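Local structure of ripening-associated protein (Musa acuminata, 4PIT) at residues L92-N97 against G119-F124. The protein probably acts as a carbohydrate-binding lectin of the jacalin family, and is seen here with mannose-containing glycan bound in two pockets. The protein carries 1 engineered substitution. Numbering follows the deposited sequence.
Sequences LGFSTN and GKISGF
Phe94 reaches across from strand 86-96 to Ile121 and Phe124 on strand 118-128, two strands that belong to different sheets. Their backbones stay well apart: CA of Phe94 lies 10.1 Å from CA of Ile121 and 12.7 Å from CA of Phe124, so side chains alone bridge the gap. Residues 92-96 are part of an extended inner strand flanked by 73-83 and 100-104, with backbone hydrogen bonds joining Gly93 to Ala77 on one side and Phe94 to Tyr101 on the other; the chain leaves the strand at Asn97. In the less regular 119-124, Ser122, with psi near 1°, breaks the alternation, and Ile121 and Phe124 both send their side chains inward.

The two phenylalanines approach from opposite directions. In both, CG stands anti to the carbonyl carbon (chi1 -70° in Phe94), which sends each ring off its strand toward the other sheet. CE1 of Phe124 meets the CE2-CZ side of the Phe94 ring obliquely, 3.6 Å from Phe94 CE2. The ring planes are almost perpendicular, at 87°, and Phe94 CE2 sits at the rim of Phe124, in its plane, with the centroids 5.8 Å apart. Ile121 fills in beside this pair. Its CD1 lies near the plane of the Phe94 ring, 4.4 Å from Phe94 CD2, while its CG2 rests 4.2 Å above one face of the Phe124 ring, toward the rim.

All three side chains that meet are buried and apolar. Leu73 and Met76 pack against Phe94 from its own sheet, Ile135 and Val137 against Phe124 from the other, and the third sheet contributes Ile31 to Phe94 and Ile26 and Val29 to Phe124. Such convergence of three four-stranded antiparallel sheets on a shared hydrophobic interior characterises the beta-prism fold of jacalin-related lectins.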
loop_
_atom_site.group_PDB
_atom_site.type_symbol
_atom_site.label_atom_id
_atom_site.label_comp_id
_atom_site.label_asym_id
_atom_site.label_seq_id
_atom_site.Cartn_x
_atom_site.Cartn_y
_atom_site.Cartn_z
ATOM N N LEU B 92 11.055 -2.960 -9.362
ATOM C CA LEU B 92 9.590 -2.995 -9.429
ATOM C C LEU B 92 9.127 -4.364 -9.887
ATOM O O LEU B 92 9.571 -4.881 -10.910
ATOM C CB LEU B 92 9.078 -1.906 -10.387
ATOM C CG LEU B 92 7.545 -1.826 -10.602
ATOM C CD1 LEU B 92 6.848 -1.384 -9.321
ATOM C CD2 LEU B 92 7.219 -0.819 -11.688
ATOM N N GLY B 93 8.175 -4.901 -9.158
ATOM C CA GLY B 93 7.564 -6.157 -9.551
ATOM C C GLY B 93 6.077 -6.156 -9.296
ATOM O O GLY B 93 5.541 -5.242 -8.656
ATOM N N PHE B 94 5.407 -7.207 -9.806
ATOM C CA PHE B 94 3.959 -7.360 -9.640
ATOM C C PHE B 94 3.602 -8.796 -9.418
ATOM O O PHE B 94 4.299 -9.690 -9.919
ATOM C CB PHE B 94 3.217 -6.907 -10.917
ATOM C CG PHE B 94 3.243 -5.422 -11.166
ATOM C CD1 PHE B 94 4.273 -4.841 -11.900
ATOM C CD2 PHE B 94 2.241 -4.601 -10.662
ATOM C CE1 PHE B 94 4.296 -3.456 -12.132
ATOM C CE2 PHE B 94 2.269 -3.208 -10.891
ATOM C CZ PHE B 94 3.298 -2.651 -11.626
ATOM N N SER B 95 2.466 -9.015 -8.762
ATOM C CA SER B 95 1.852 -10.323 -8.590
ATOM C C SER B 95 0.521 -10.336 -9.295
ATOM O O SER B 95 -0.203 -9.352 -9.256
ATOM C CB SER B 95 1.600 -10.623 -7.104
ATOM O OG SER B 95 2.767 -10.452 -6.323
ATOM N N THR B 96 0.191 -11.447 -9.937
ATOM C CA THR B 96 -1.150 -11.652 -10.454
ATOM C C THR B 96 -1.739 -12.795 -9.644
ATOM O O THR B 96 -1.056 -13.396 -8.818
ATOM C CB THR B 96 -1.209 -11.920 -11.956
ATOM O OG1 THR B 96 -0.730 -13.252 -12.202
ATOM C CG2 THR B 96 -0.478 -10.880 -12.802
ATOM N N ASN B 97 -3.002 -13.120 -9.904
ATOM C CA ASN B 97 -3.622 -14.256 -9.238
ATOM C C ASN B 97 -3.021 -15.572 -9.774
ATOM O O ASN B 97 -3.306 -16.631 -9.217
ATOM C CB ASN B 97 -5.136 -14.209 -9.448
ATOM C CG ASN B 97 -5.550 -14.194 -10.904
ATOM O OD1 ASN B 97 -5.002 -13.459 -11.727
ATOM N ND2 ASN B 97 -6.554 -14.993 -11.260
ATOM N N GLY B 119 -9.116 -7.281 -3.654
ATOM C CA GLY B 119 -9.133 -6.249 -4.675
ATOM C C GLY B 119 -8.114 -6.509 -5.750
ATOM O O GLY B 119 -7.369 -7.487 -5.710
ATOM N N LYS B 120 -8.047 -5.589 -6.697
ATOM C CA LYS B 120 -7.108 -5.707 -7.802
ATOM C C LYS B 120 -6.759 -4.310 -8.312
ATOM O O LYS B 120 -7.453 -3.331 -8.007
ATOM C CB LYS B 120 -7.702 -6.554 -8.945
ATOM C CG LYS B 120 -8.944 -5.918 -9.613
ATOM C CD LYS B 120 -9.431 -6.854 -10.745
ATOM C CE LYS B 120 -10.889 -6.612 -11.030
ATOM N NZ LYS B 120 -11.058 -5.581 -12.080
ATOM N N ILE B 121 -5.653 -4.247 -9.052
ATOM C CA ILE B 121 -5.197 -2.987 -9.641
ATOM C C ILE B 121 -5.991 -2.704 -10.883
ATOM O O ILE B 121 -6.106 -3.581 -11.765
ATOM C CB ILE B 121 -3.686 -3.082 -9.930
ATOM C CG1 ILE B 121 -2.956 -3.093 -8.559
ATOM C CG2 ILE B 121 -3.213 -1.920 -10.831
ATOM C CD1 ILE B 121 -1.514 -3.600 -8.659
ATOM N N SER B 122 -6.499 -1.460 -10.998
ATOM C CA SER B 122 -7.294 -1.115 -12.172
ATOM C C SER B 122 -6.730 0.040 -13.005
ATOM O O SER B 122 -7.352 0.418 -14.008
ATOM C CB SER B 122 -8.708 -0.755 -11.734
ATOM O OG SER B 122 -8.673 0.324 -10.816
ATOM N N GLY B 123 -5.588 0.609 -12.618
ATOM C CA GLY B 123 -4.989 1.703 -13.357
ATOM C C GLY B 123 -3.730 2.141 -12.635
ATOM O O GLY B 123 -3.448 1.704 -11.511
ATOM N N PHE B 124 -3.000 3.051 -13.271
ATOM C CA PHE B 124 -1.733 3.540 -12.766
ATOM C C PHE B 124 -1.638 5.035 -12.778
ATOM O O PHE B 124 -2.229 5.714 -13.604
ATOM C CB PHE B 124 -0.572 3.013 -13.648
ATOM C CG PHE B 124 -0.349 1.532 -13.525
ATOM C CD1 PHE B 124 0.360 1.010 -12.451
ATOM C CD2 PHE B 124 -0.809 0.661 -14.507
ATOM C CE1 PHE B 124 0.588 -0.361 -12.339
ATOM C CE2 PHE B 124 -0.570 -0.714 -14.398
ATOM C CZ PHE B 124 0.140 -1.211 -13.319
#